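Local coordinates for protein A6 homolog (Fowlpox virus, PDB 6BR8), which binds phospholipids through this C-terminal part of the protein and is probably essential for the transition from immature to mature poxvirus virions, at residues A[22-27]-A[35-40]; A[119-122]-A[126-129]; A[190-193]-A[199-202]. One frame throughout, in Å; residues are numbered along the deposited sequence.

Interaction 1 (A[22-27]-A[35-40]); sequences VSLIKS and YKILME. With 6OU ([(2~{R})-1-[2-azanylethoxy(oxidanyl)phosphoryl]oxy-3-hexadecanoyloxy-propan-2-yl] (~{Z})-octadec-9-enoate), chain G.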
ATOM      1  N   VAL A  22     -12.171  -7.316   0.564  1.00 85.83           N
ATOM      2  CA  VAL A  22     -11.930  -6.896  -0.811  1.00 86.38           C
ATOM      3  C   VAL A  22     -12.704  -7.774  -1.786  1.00 87.36           C
ATOM      4  O   VAL A  22     -13.391  -7.267  -2.679  1.00 93.37           O
ATOM      5  CB  VAL A  22     -10.418  -6.894  -1.101  1.00 76.94           C
ATOM      6  CG1 VAL A  22     -10.164  -6.726  -2.570  1.00 84.17           C
ATOM      7  CG2 VAL A  22      -9.742  -5.766  -0.316  1.00 68.00           C
ATOM      8  N   SER A  23     -12.641  -9.097  -1.612  1.00 89.86           N
ATOM      9  CA  SER A  23     -13.347  -9.998  -2.521  1.00 93.98           C
ATOM     10  C   SER A  23     -14.857  -9.833  -2.428  1.00 96.50           C
ATOM     11  O   SER A  23     -15.561 -10.111  -3.404  1.00 96.75           O
ATOM     12  CB  SER A  23     -12.963 -11.450  -2.240  1.00 91.00           C
ATOM     13  OG  SER A  23     -11.563 -11.634  -2.367  1.00 97.87           O
ATOM     14  N   LEU A  24     -15.373  -9.394  -1.269  1.00 94.30           N
ATOM     15  CA  LEU A  24     -16.798  -9.101  -1.160  1.00 77.60           C
ATOM     16  C   LEU A  24     -17.161  -7.829  -1.916  1.00 80.34           C
ATOM     17  O   LEU A  24     -18.238  -7.748  -2.515  1.00 85.89           O
ATOM     18  CB  LEU A  24     -17.212  -8.971   0.305  1.00 78.79           C
ATOM     19  CG  LEU A  24     -17.094 -10.187   1.228  1.00 92.79           C
ATOM     20  CD1 LEU A  24     -17.436  -9.800   2.674  1.00 85.69           C
ATOM     21  CD2 LEU A  24     -17.976 -11.340   0.744  1.00 91.73           C
ATOM     22  N   ILE A  25     -16.275  -6.836  -1.915  1.00 78.33           N
ATOM     23  CA  ILE A  25     -16.576  -5.584  -2.594  1.00 71.29           C
ATOM     24  C   ILE A  25     -16.431  -5.736  -4.098  1.00 81.55           C
ATOM     25  O   ILE A  25     -17.276  -5.259  -4.860  1.00 90.30           O
ATOM     26  CB  ILE A  25     -15.686  -4.462  -2.045  1.00 74.15           C
ATOM     27  CG1 ILE A  25     -16.121  -4.127  -0.611  1.00 72.04           C
ATOM     28  CG2 ILE A  25     -15.745  -3.246  -2.969  1.00 67.47           C
ATOM     29  CD1 ILE A  25     -15.127  -3.317   0.149  1.00 66.42           C
ATOM     30  N   LYS A  26     -15.361  -6.394  -4.546  1.00 78.39           N
ATOM     31  CA  LYS A  26     -15.155  -6.634  -5.970  1.00 78.82           C
ATOM     32  C   LYS A  26     -16.377  -7.295  -6.598  1.00 88.98           C
ATOM     33  O   LYS A  26     -16.919  -6.818  -7.605  1.00 97.87           O
ATOM     34  CB  LYS A  26     -13.919  -7.515  -6.171  1.00 76.71           C
ATOM     35  N   SER A  27     -16.828  -8.397  -6.001  1.00 84.08           N
ATOM     36  CA  SER A  27     -17.854  -9.236  -6.600  1.00 82.53           C
ATOM     37  C   SER A  27     -19.240  -8.825  -6.127  1.00 89.26           C
ATOM     38  O   SER A  27     -20.143  -9.662  -6.023  1.00 97.75           O
ATOM     39  CB  SER A  27     -17.595 -10.704  -6.260  1.00 87.44           C
ATOM     40  OG  SER A  27     -18.043 -10.998  -4.947  1.00 97.28           O
ATOM     41  N   TYR A  35     -21.122  -0.617   0.027  1.00 93.91           N
ATOM     42  CA  TYR A  35     -21.215   0.256   1.193  1.00 84.00           C
ATOM     43  C   TYR A  35     -21.760  -0.488   2.402  1.00 81.27           C
ATOM     44  O   TYR A  35     -21.292  -0.272   3.524  1.00 82.43           O
ATOM     45  CB  TYR A  35     -22.074   1.480   0.869  1.00 83.21           C
ATOM     46  CG  TYR A  35     -22.317   2.404   2.045  1.00 87.06           C
ATOM     47  CD1 TYR A  35     -21.560   3.557   2.208  1.00 84.95           C
ATOM     48  CD2 TYR A  35     -23.339   2.160   2.962  1.00 93.28           C
ATOM     49  CE1 TYR A  35     -21.771   4.409   3.274  1.00 83.80           C
ATOM     50  CE2 TYR A  35     -23.565   3.015   4.021  1.00 89.88           C
ATOM     51  CZ  TYR A  35     -22.778   4.134   4.172  1.00 94.80           C
ATOM     52  OH  TYR A  35     -23.005   4.982   5.228  1.00 97.75           O
ATOM     53  N   LYS A  36     -22.759  -1.342   2.194  1.00 79.75           N
ATOM     54  CA  LYS A  36     -23.169  -2.275   3.232  1.00 89.57           C
ATOM     55  C   LYS A  36     -21.988  -3.125   3.694  1.00 85.07           C
ATOM     56  O   LYS A  36     -21.784  -3.289   4.901  1.00 91.66           O
ATOM     57  CB  LYS A  36     -24.338  -3.128   2.705  1.00 83.40           C
ATOM     58  N   ILE A  37     -21.193  -3.647   2.756  1.00 89.97           N
ATOM     59  CA  ILE A  37     -20.069  -4.519   3.100  1.00 88.18           C
ATOM     60  C   ILE A  37     -19.039  -3.791   3.956  1.00 84.04           C
ATOM     61  O   ILE A  37     -18.507  -4.351   4.925  1.00 78.78           O
ATOM     62  CB  ILE A  37     -19.442  -5.084   1.817  1.00 84.14           C
ATOM     63  CG1 ILE A  37     -20.443  -6.023   1.143  1.00 96.23           C
ATOM     64  CG2 ILE A  37     -18.146  -5.824   2.123  1.00 74.59           C
ATOM     65  CD1 ILE A  37     -19.954  -6.668  -0.140  1.00 93.21           C
ATOM     66  N   LEU A  38     -18.753  -2.533   3.637  1.00 74.38           N
ATOM     67  CA  LEU A  38     -17.816  -1.778   4.452  1.00 76.65           C
ATOM     68  C   LEU A  38     -18.389  -1.489   5.843  1.00 85.35           C
ATOM     69  O   LEU A  38     -17.700  -1.661   6.855  1.00 86.15           O
ATOM     70  CB  LEU A  38     -17.405  -0.506   3.708  1.00 77.21           C
ATOM     71  CG  LEU A  38     -16.466  -0.750   2.530  1.00 73.67           C
ATOM     72  CD1 LEU A  38     -16.575   0.357   1.512  1.00 79.08           C
ATOM     73  CD2 LEU A  38     -15.041  -0.927   3.049  1.00 74.10           C
HETATM   74  N   MSE A  39     -19.650  -1.066   5.918  1.00 76.58           N
HETATM   75  CA  MSE A  39     -20.297  -0.809   7.218  1.00 85.09           C
HETATM   76  C   MSE A  39     -20.436  -2.042   8.104  1.00 90.41           C
HETATM   77  O   MSE A  39     -20.340  -1.947   9.324  1.00 86.74           O
HETATM   78  CB  MSE A  39     -21.698  -0.208   7.070  1.00 94.20           C
HETATM   79  CG  MSE A  39     -21.804   1.153   6.423  1.00109.06           C
HETATM   80 SE   MSE A  39     -21.099   2.580   7.570  1.00118.78          SE
HETATM   81  CE  MSE A  39     -22.007   2.211   9.295  1.00102.66           C
ATOM     82  N   GLU A  40     -20.684  -3.209   7.511  1.00 88.50           N
ATOM     83  CA  GLU A  40     -20.792  -4.391   8.357  1.00 78.43           C
ATOM     84  C   GLU A  40     -19.444  -4.763   8.957  1.00 80.19           C
ATOM     85  O   GLU A  40     -19.394  -5.429   9.998  1.00 90.43           O
TER
HETATM   86  C01 6OU G 405      -6.959  -1.508   7.494  1.00 96.49           C
HETATM   87  C02 6OU G 405      -7.807  -1.260   6.250  1.00 98.79           C
HETATM   88  C03 6OU G 405      -9.034  -2.164   6.183  1.00100.77           C
HETATM   89  C04 6OU G 405      -9.971  -1.787   5.037  1.00 97.26           C
HETATM   90  C05 6OU G 405     -10.010  -2.860   3.953  1.00 98.41           C
HETATM   91  C06 6OU G 405     -11.205  -2.708   3.015  1.00 97.41           C
HETATM   92  C07 6OU G 405     -10.827  -2.039   1.697  1.00 98.99           C
HETATM   93  C08 6OU G 405     -12.044  -1.756   0.827  1.00 99.73           C
HETATM   94  C09 6OU G 405     -11.692  -1.248  -0.568  1.00102.78           C
HETATM   95  C10 6OU G 405     -12.626  -0.109  -0.969  1.00109.52           C
HETATM   96  C11 6OU G 405     -12.964  -0.060  -2.458  1.00110.79           C
HETATM   97  C12 6OU G 405     -12.702  -1.352  -3.232  1.00114.95           C
HETATM   98  C13 6OU G 405     -13.156  -1.240  -4.690  1.00112.77           C
HETATM   99  C14 6OU G 405     -14.176  -0.115  -4.885  1.00110.44           C
HETATM  100  C15 6OU G 405     -13.866   0.791  -6.076  1.00118.00           C
HETATM  101  C16 6OU G 405     -12.837   1.889  -5.784  1.00118.97           C
HETATM  102  O17 6OU G 405     -12.321   1.987  -4.718  1.00111.28           O
HETATM  103  O18 6OU G 405     -12.488   2.790  -6.792  1.00119.93           O
HETATM  104  C19 6OU G 405     -12.268   4.086  -6.322  1.00113.72           C
HETATM  105  C20 6OU G 405     -13.624   4.789  -6.329  1.00110.89           C
HETATM  106  C21 6OU G 405     -13.652   5.809  -7.465  1.00114.79           C
HETATM  107  O22 6OU G 405     -13.461   5.063  -8.631  1.00127.05           O
HETATM  108  P23 6OU G 405     -14.649   5.056  -9.775  1.00141.18           P
HETATM  109  O24 6OU G 405     -14.015   4.904 -11.142  1.00142.52           O
HETATM  110  O25 6OU G 405     -15.399   6.370  -9.696  1.00144.27           O
HETATM  111  O26 6OU G 405     -15.721   3.817  -9.543  1.00142.46           O
HETATM  112  C27 6OU G 405     -15.422   2.729  -8.710  1.00133.35           C
HETATM  113  C28 6OU G 405     -16.383   1.592  -9.057  1.00120.36           C
HETATM  114  N29 6OU G 405     -16.130   0.425  -8.237  1.00110.88           N
HETATM  115  O30 6OU G 405     -13.948   5.361  -5.081  1.00111.71           O
HETATM  116  C31 6OU G 405     -13.012   6.173  -4.416  1.00110.37           C
HETATM  117  O32 6OU G 405     -12.900   7.312  -4.714  1.00114.99           O
HETATM  118  C33 6OU G 405     -12.158   5.620  -3.272  1.00110.77           C
HETATM  119  C34 6OU G 405     -12.620   6.137  -1.912  1.00111.08           C
HETATM  120  C35 6OU G 405     -11.994   5.387  -0.739  1.00104.60           C
HETATM  121  C36 6OU G 405     -12.997   5.176   0.388  1.00103.91           C
HETATM  122  C37 6OU G 405     -12.325   4.735   1.683  1.00104.38           C
HETATM  123  C38 6OU G 405     -12.609   3.276   2.027  1.00100.55           C
HETATM  124  C39 6OU G 405     -12.366   3.024   3.514  1.00104.69           C
HETATM  125  C40 6OU G 405     -10.935   2.585   3.825  1.00107.33           C
HETATM  126  C41 6OU G 405     -10.366   3.342   4.741  1.00104.48           C
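Ile37 sets its side chain against both Leu24 and Ile25, and this is the tight part of the contact. Its CD1 lies 3.6 Å from CB of Leu24. The other branch, CG2 of Ile37, meets CG1 of Ile25 at 3.8 Å. The chain of Ile37 is fully extended (chi2 -180°), which carries CD1 across to CB of Leu24.

Ile25 extends the packing inward. Its CD1 reaches CG of Leu38 at 3.7 Å, and the two side chains cross at about a right angle. That methyl also touches C08 in the palmitoyl tail of a bound phosphatidylethanolamine, at 3.5 Å. CG2 of Ile25 rests on C12 of the same tail, 3.6 Å away. Tyr113 of helix 112-120 touches both Ile25 and Leu38.

The outer side is looser. Leu24 is exposed, and its CD1 comes no nearer than 4.1 Å to CG2 of Ile37. At the end of its own helix, OG of Ser27 hydrogen-bonds O of Ser23.

The two short helical segments run nearly antiparallel, at 160°, as in a helical hairpin. Aliphatic groups make the contact between them, so shape rather than polar bonding sets the fit. The inner residues offer the lipid tail a hydrocarbon surface.

Interaction 2 (A[119-122]-A[126-129]); sequences KVLP and LFQT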
ATOM      1  N   LYS A 119     -17.089   8.637   7.685  1.00 84.23           N
ATOM      2  CA  LYS A 119     -17.695   8.105   8.899  1.00 80.55           C
ATOM      3  C   LYS A 119     -16.662   7.495   9.850  1.00 78.05           C
ATOM      4  O   LYS A 119     -16.852   7.506  11.067  1.00 95.54           O
ATOM      5  CB  LYS A 119     -18.764   7.066   8.552  1.00 83.48           C
ATOM      6  N   VAL A 120     -15.573   6.964   9.299  1.00 84.35           N
ATOM      7  CA  VAL A 120     -14.524   6.348  10.127  1.00 83.92           C
ATOM      8  C   VAL A 120     -13.523   7.342  10.722  1.00 81.04           C
ATOM      9  O   VAL A 120     -12.962   7.066  11.796  1.00 83.70           O
ATOM     10  CB  VAL A 120     -13.714   5.261   9.380  1.00 89.59           C
ATOM     11  CG1 VAL A 120     -14.507   3.948   9.124  1.00 94.16           C
ATOM     12  CG2 VAL A 120     -13.146   5.817   8.080  1.00 92.15           C
ATOM     13  N   LEU A 121     -13.304   8.492  10.086  1.00 81.04           N
ATOM     14  CA  LEU A 121     -12.161   9.324  10.469  1.00 83.11           C
ATOM     15  C   LEU A 121     -12.274   9.977  11.848  1.00 83.71           C
ATOM     16  O   LEU A 121     -11.251  10.146  12.531  1.00 85.38           O
ATOM     17  CB  LEU A 121     -11.912  10.389   9.406  1.00 79.22           C
ATOM     18  CG  LEU A 121     -11.012   9.874   8.288  1.00 77.33           C
ATOM     19  CD1 LEU A 121     -11.124  10.762   7.087  1.00 81.87           C
ATOM     20  CD2 LEU A 121      -9.564   9.754   8.748  1.00 73.02           C
ATOM     21  N   PRO A 122     -13.470  10.362  12.303  1.00 77.35           N
ATOM     22  CA  PRO A 122     -13.591  10.831  13.686  1.00 91.13           C
ATOM     23  C   PRO A 122     -13.326   9.757  14.735  1.00 95.06           C
ATOM     24  O   PRO A 122     -13.204  10.107  15.917  1.00 85.83           O
ATOM     25  CB  PRO A 122     -15.040  11.344  13.760  1.00 93.10           C
ATOM     26  CG  PRO A 122     -15.728  10.756  12.578  1.00 90.65           C
ATOM     27  CD  PRO A 122     -14.676  10.697  11.530  1.00 82.18           C
ATOM     28  N   LEU A 126      -5.471   8.986  16.108  1.00 78.75           N
ATOM     29  CA  LEU A 126      -4.347   9.813  15.682  1.00 64.68           C
ATOM     30  C   LEU A 126      -4.716  10.728  14.528  1.00 70.69           C
ATOM     31  O   LEU A 126      -4.003  11.702  14.273  1.00 74.11           O
ATOM     32  CB  LEU A 126      -3.141   8.952  15.297  1.00 63.81           C
ATOM     33  CG  LEU A 126      -2.407   8.253  16.441  1.00 73.61           C
ATOM     34  CD1 LEU A 126      -1.030   7.760  16.033  1.00 85.07           C
ATOM     35  CD2 LEU A 126      -2.294   9.177  17.642  1.00 61.87           C
ATOM     36  N   PHE A 127      -5.817  10.463  13.829  1.00 72.10           N
ATOM     37  CA  PHE A 127      -6.255  11.455  12.859  1.00 79.30           C
ATOM     38  C   PHE A 127      -6.881  12.660  13.547  1.00 82.34           C
ATOM     39  O   PHE A 127      -6.735  13.792  13.075  1.00 78.20           O
ATOM     40  CB  PHE A 127      -7.241  10.854  11.865  1.00 81.92           C
ATOM     41  CG  PHE A 127      -7.802  11.871  10.912  1.00 87.51           C
ATOM     42  CD1 PHE A 127      -7.157  12.148   9.718  1.00 85.04           C
ATOM     43  CD2 PHE A 127      -8.948  12.576  11.228  1.00 78.64           C
ATOM     44  CE1 PHE A 127      -7.654  13.089   8.848  1.00 79.14           C
ATOM     45  CE2 PHE A 127      -9.450  13.532  10.364  1.00 83.26           C
ATOM     46  CZ  PHE A 127      -8.803  13.791   9.171  1.00 83.69           C
ATOM     47  N   GLN A 128      -7.599  12.438  14.648  1.00 85.05           N
ATOM     48  CA  GLN A 128      -8.162  13.564  15.380  1.00 90.55           C
ATOM     49  C   GLN A 128      -7.056  14.382  16.029  1.00 91.35           C
ATOM     50  O   GLN A 128      -7.138  15.614  16.092  1.00 85.44           O
ATOM     51  CB  GLN A 128      -9.162  13.063  16.424  1.00 90.76           C
ATOM     52  CG  GLN A 128     -10.471  12.584  15.831  1.00 88.60           C
ATOM     53  CD  GLN A 128     -11.159  13.659  15.005  1.00 91.44           C
ATOM     54  OE1 GLN A 128     -11.556  13.424  13.864  1.00 87.53           O
ATOM     55  NE2 GLN A 128     -11.310  14.844  15.584  1.00 92.23           N
ATOM     56  N   THR A 129      -6.005  13.703  16.495  1.00 92.52           N
ATOM     57  CA  THR A 129      -4.869  14.364  17.131  1.00 94.24           C
ATOM     58  C   THR A 129      -4.165  15.318  16.176  1.00 99.94           C
ATOM     59  O   THR A 129      -3.588  16.321  16.617  1.00 96.95           O
ATOM     60  CB  THR A 129      -3.897  13.294  17.645  1.00 91.20           C
ATOM     61  OG1 THR A 129      -4.610  12.374  18.477  1.00 95.34           O
ATOM     62  CG2 THR A 129      -2.747  13.894  18.434  1.00 73.31           C
TER
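CD2 of Leu121 sits over one face of the Phe127 ring. It lies 3.6 Å from the ring centroid and 16° off the normal, a CH-pi contact. The methyl is offset toward the CG-CD1 bond, 3.5 Å from each of CG and CD1 of Phe127. CG of Phe127 is anti to the backbone N (chi1 175°), and this torsion presents the ring face to Leu121.

Beside this pair, Gln128 folds over Pro122. Its chain bends at chi2 (-57°), bringing OE1 to 3.3 Å from CA of Pro122. OE1 also lies in the plane of the Phe127 ring, at its edge.

The motif is a tight corner between two helices: the chain turns sharply from helix 112-120 into the short helix 125-130. Pro122 and Gln128 are exposed on the outside, while Leu121 and Phe127 are buried.

Helix 134-154 packs against the buried pair: Phe137 meets the Phe127 ring edge-to-face and also touches Leu121, which packs on Val138 as well. On helix 125-130, Leu126 and Thr129 touch Val91 and Ile92 of helix 88-98. The nearest atom of a bound phosphatidylethanolamine is about 7 Å from the Leu121 side chain.

Interaction 3 (A[190-193]-A[199-202]); sequences ISEI and MYKN. With PGV ((1R)-2-{[{[(2S)-2,3-dihydroxypropyl]oxy}(hydroxy)phosphoryl]oxy}-1-[(palmitoyloxy)methyl]ethyl (11E)-octadec-11-enoate), chain F.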
ATOM      1  N   ILE A 190       3.398 -16.346   1.460  1.00 66.16           N
ATOM      2  CA  ILE A 190       4.320 -15.786   2.443  1.00 75.65           C
ATOM      3  C   ILE A 190       5.480 -16.743   2.691  1.00 72.10           C
ATOM      4  O   ILE A 190       6.646 -16.334   2.752  1.00 65.64           O
ATOM      5  CB  ILE A 190       3.576 -15.479   3.752  1.00 80.43           C
ATOM      6  CG1 ILE A 190       2.658 -14.269   3.580  1.00 76.23           C
ATOM      7  CG2 ILE A 190       4.557 -15.294   4.878  1.00 76.15           C
ATOM      8  CD1 ILE A 190       1.610 -14.189   4.671  1.00 79.11           C
ATOM      9  N   SER A 191       5.176 -18.031   2.848  1.00 58.46           N
ATOM     10  CA  SER A 191       6.223 -18.987   3.179  1.00 69.50           C
ATOM     11  C   SER A 191       7.190 -19.187   2.014  1.00 66.88           C
ATOM     12  O   SER A 191       8.392 -19.361   2.234  1.00 56.97           O
ATOM     13  CB  SER A 191       5.600 -20.314   3.606  1.00 79.13           C
ATOM     14  OG  SER A 191       6.576 -21.156   4.185  1.00101.04           O
ATOM     15  N   GLU A 192       6.679 -19.195   0.773  1.00 56.23           N
ATOM     16  CA  GLU A 192       7.548 -19.335  -0.406  1.00 70.76           C
ATOM     17  C   GLU A 192       8.565 -18.208  -0.487  1.00 58.52           C
ATOM     18  O   GLU A 192       9.744 -18.440  -0.771  1.00 48.83           O
ATOM     19  CB  GLU A 192       6.734 -19.356  -1.700  1.00 59.78           C
ATOM     20  CG  GLU A 192       7.595 -19.147  -2.943  1.00 55.20           C
ATOM     21  CD  GLU A 192       8.459 -20.358  -3.335  1.00 54.88           C
ATOM     22  OE1 GLU A 192       8.340 -21.451  -2.715  1.00 54.97           O
ATOM     23  OE2 GLU A 192       9.280 -20.202  -4.268  1.00 62.18           O
ATOM     24  N   ILE A 193       8.125 -16.981  -0.231  1.00 48.91           N
ATOM     25  CA  ILE A 193       9.031 -15.851  -0.338  1.00 44.96           C
ATOM     26  C   ILE A 193      10.035 -15.850   0.810  1.00 48.25           C
ATOM     27  O   ILE A 193      11.238 -15.678   0.579  1.00 59.85           O
ATOM     28  CB  ILE A 193       8.208 -14.555  -0.414  1.00 62.25           C
ATOM     29  CG1 ILE A 193       7.245 -14.596  -1.626  1.00 58.10           C
ATOM     30  CG2 ILE A 193       9.124 -13.333  -0.488  1.00 52.82           C
ATOM     31  CD1 ILE A 193       6.337 -13.350  -1.724  1.00 58.46           C
HETATM   32  N   MSE A 199      16.565 -14.909  -3.675  1.00 56.58           N
HETATM   33  CA  MSE A 199      16.125 -14.954  -5.072  1.00 57.90           C
HETATM   34  C   MSE A 199      14.992 -13.979  -5.419  1.00 52.41           C
HETATM   35  O   MSE A 199      15.084 -13.255  -6.407  1.00 54.47           O
HETATM   36  CB  MSE A 199      15.661 -16.337  -5.471  1.00 54.34           C
HETATM   37  CG  MSE A 199      15.554 -16.427  -6.973  1.00 76.66           C
HETATM   38 SE   MSE A 199      14.551 -17.977  -7.569  1.00 94.80          SE
HETATM   39  CE  MSE A 199      12.798 -17.087  -7.390  1.00 98.16           C
ATOM     40  N   TYR A 200      13.920 -13.965  -4.622  1.00 55.75           N
ATOM     41  CA  TYR A 200      12.810 -13.093  -4.973  1.00 45.64           C
ATOM     42  C   TYR A 200      13.259 -11.648  -4.853  1.00 52.35           C
ATOM     43  O   TYR A 200      12.842 -10.803  -5.656  1.00 50.68           O
ATOM     44  CB  TYR A 200      11.584 -13.357  -4.104  1.00 44.88           C
ATOM     45  CG  TYR A 200      10.820 -14.557  -4.576  1.00 53.78           C
ATOM     46  CD1 TYR A 200      10.019 -14.494  -5.700  1.00 51.89           C
ATOM     47  CD2 TYR A 200      10.915 -15.769  -3.910  1.00 46.49           C
ATOM     48  CE1 TYR A 200       9.327 -15.617  -6.150  1.00 47.97           C
ATOM     49  CE2 TYR A 200      10.228 -16.871  -4.352  1.00 57.75           C
ATOM     50  CZ  TYR A 200       9.433 -16.788  -5.467  1.00 52.31           C
ATOM     51  OH  TYR A 200       8.722 -17.882  -5.911  1.00 46.72           O
ATOM     52  N   LYS A 201      14.133 -11.358  -3.894  1.00 42.65           N
ATOM     53  CA  LYS A 201      14.596  -9.985  -3.802  1.00 57.49           C
ATOM     54  C   LYS A 201      15.484  -9.621  -4.985  1.00 56.06           C
ATOM     55  O   LYS A 201      15.348  -8.519  -5.513  1.00 60.18           O
ATOM     56  CB  LYS A 201      15.305  -9.734  -2.469  1.00 54.16           C
ATOM     57  CG  LYS A 201      14.318  -9.677  -1.278  1.00 75.35           C
ATOM     58  CD  LYS A 201      15.014  -9.448   0.091  1.00 77.21           C
ATOM     59  CE  LYS A 201      15.620 -10.754   0.644  1.00 87.26           C
ATOM     60  NZ  LYS A 201      16.633 -10.603   1.750  1.00 90.34           N
ATOM     61  N   ASN A 202      16.380 -10.518  -5.418  1.00 46.86           N
ATOM     62  CA  ASN A 202      17.162 -10.255  -6.624  1.00 46.82           C
ATOM     63  C   ASN A 202      16.257 -10.158  -7.850  1.00 47.43           C
ATOM     64  O   ASN A 202      16.523  -9.375  -8.762  1.00 44.47           O
ATOM     65  CB  ASN A 202      18.216 -11.350  -6.842  1.00 54.12           C
ATOM     66  CG  ASN A 202      19.533 -11.027  -6.179  1.00 77.83           C
ATOM     67  OD1 ASN A 202      19.635 -10.078  -5.402  1.00 97.84           O
ATOM     68  ND2 ASN A 202      20.554 -11.811  -6.488  1.00 84.11           N
TER
HETATM   69  C01 PGV F 404      19.288  -1.902  -2.928  1.00 90.32           C
HETATM   70  C02 PGV F 404      19.725  -3.315  -2.259  1.00100.12           C
HETATM   71  C03 PGV F 404      19.670  -4.403  -3.363  1.00106.70           C
HETATM   72  C04 PGV F 404      22.506  -5.131  -5.008  1.00 93.76           C
HETATM   73  C05 PGV F 404      22.364  -3.632  -5.407  1.00103.71           C
HETATM   74  C06 PGV F 404      23.656  -3.146  -6.179  1.00107.41           C
HETATM   75  O01 PGV F 404      18.796  -3.600  -1.234  1.00106.14           O
HETATM   76  O02 PGV F 404      16.901  -3.842  -2.387  1.00102.70           O
HETATM   77  O03 PGV F 404      19.427  -1.966  -4.353  1.00 83.27           O
HETATM   78  O04 PGV F 404      18.391  -2.221  -6.313  1.00 98.53           O
HETATM   79  O05 PGV F 404      22.285  -2.938  -4.176  1.00111.93           O
HETATM   80  O06 PGV F 404      24.806  -3.587  -5.468  1.00108.02           O
HETATM   81  O11 PGV F 404      20.102  -5.663  -2.923  1.00111.63           O
HETATM   82  O12 PGV F 404      22.758  -5.228  -3.630  1.00101.48           O
HETATM   83  O13 PGV F 404      21.946  -7.482  -2.663  1.00 90.18           O
HETATM   84  O14 PGV F 404      22.017  -5.441  -1.130  1.00 98.22           O
HETATM   85  C1  PGV F 404      17.663  -4.315  -1.539  1.00100.89           C
HETATM   86  C2  PGV F 404      17.353  -5.647  -0.854  1.00 94.52           C
HETATM   87  C3  PGV F 404      15.861  -5.910  -0.629  1.00 89.01           C
HETATM   88  C4  PGV F 404      15.072  -6.118  -1.944  1.00 90.97           C
HETATM   89  C5  PGV F 404      13.553  -6.042  -1.746  1.00 84.18           C
HETATM   90  C6  PGV F 404      12.941  -4.901  -2.549  1.00 85.08           C
HETATM   91  C7  PGV F 404      11.576  -4.451  -2.014  1.00 83.79           C
HETATM   92  C8  PGV F 404      10.659  -5.602  -1.532  1.00 87.02           C
HETATM   93  C9  PGV F 404       9.304  -5.073  -0.966  1.00 87.49           C
HETATM   94  C10 PGV F 404       9.150  -3.539  -1.153  1.00 88.17           C
HETATM   95  C19 PGV F 404      18.292  -1.896  -5.131  1.00 86.59           C
HETATM   96  C20 PGV F 404      16.953  -1.457  -4.597  1.00 80.35           C
HETATM   97  C21 PGV F 404      15.848  -1.480  -5.683  1.00 77.71           C
HETATM   98  C22 PGV F 404      15.139  -0.132  -5.709  1.00 78.21           C
HETATM   99  C23 PGV F 404      13.614  -0.220  -5.550  1.00 75.85           C
HETATM  100  C24 PGV F 404      13.017   1.182  -5.423  1.00 75.61           C
HETATM  101  C25 PGV F 404      11.583   1.172  -4.902  1.00 75.64           C
HETATM  102  C26 PGV F 404      10.785   2.396  -5.348  1.00 75.69           C
HETATM  103  C27 PGV F 404       9.253   2.208  -5.192  1.00 77.76           C
HETATM  104  C28 PGV F 404       8.541   3.528  -4.824  1.00 84.82           C
HETATM  105  C29 PGV F 404       7.070   3.361  -4.350  1.00 89.59           C
HETATM  106  C30 PGV F 404       6.632   4.499  -3.376  1.00 89.15           C
HETATM  107  C31 PGV F 404       5.133   4.911  -3.460  1.00 89.67           C
HETATM  108  C32 PGV F 404       4.941   6.459  -3.516  1.00 84.62           C
HETATM  109  C33 PGV F 404       4.467   6.993  -4.893  1.00 76.58           C
HETATM  110  C34 PGV F 404       5.007   8.407  -5.179  1.00 78.46           C
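Tyr200 reaches across to Glu192 and Ile193 and carries the contact on the 199-202 side. The segment it belongs to opens with Met199, a selenomethionine. Met199 hardly touches segment 190-193, but its CE lies 3.8 Å above the plane of the Tyr200 ring, over the centre. It therefore backs one face of the ring.

Tyr200 follows, with its CB directed at the other helix. CG is anti to the carbonyl carbon (chi1 -80°), and the ring extends toward the side chain of Glu192. OH of Tyr200 donates a hydrogen bond to OE2 of Glu192, 2.9 Å long. The hydroxyl comes from the anti side of the carboxylate, 16° out of its plane. Ring and carboxylate planes are nearly perpendicular, 85° apart, and OE2 lies at the ring edge near the ring plane. Glu192 bends at chi2 to make this approach, and its CG also comes to 3.4 Å from OH of Tyr200. Its other oxygen, OE1, makes a long, weak ion pair with Arg181. The two partners would probably favour the charged carboxylate. Ile193 approaches the ring on the face opposite Met199, with CG1 above it. CA of Ile193 is 4.0 Å from CD2 of Tyr200.

Lys201 serves a different partner. Its aliphatic part lies along the octadecenoyl chain of a bound phosphatidylglycerol, with CB 3.7 Å from C4 of the lipid and CD 3.7 Å from C3.

Beyond Asn202, helix 197-210 continues to Phe204, Val205, Tyr208 and Glu209, which line the same lipid site. Helix 186-195 packs beside its start. Leu178 of helix 175-180 touches both Glu192 and Tyr200, and Val173 in the preceding loop touches Met199 and Tyr200.

From the N terminus, interaction 1 comes first and closes the turn between helix 5-26 and helix 31-40. Interaction 2 closes the corner from helix 112-120 into helix 125-130. Interaction 3 closes the short connection between helix 186-195 and helix 197-210. The three lie in series; none nests in or crosses another. Interactions 1 and 2 are neighbours, with nearest atoms about 5 Å apart but not touching. Helix 112-120 links them, since its Tyr113 and Phe116 pack on the first hairpin. Interaction 3 lies on the opposite side of the chain's centre from interaction 2, with centres 36 Å apart. Interactions 1 and 3 touch different bound phospholipids.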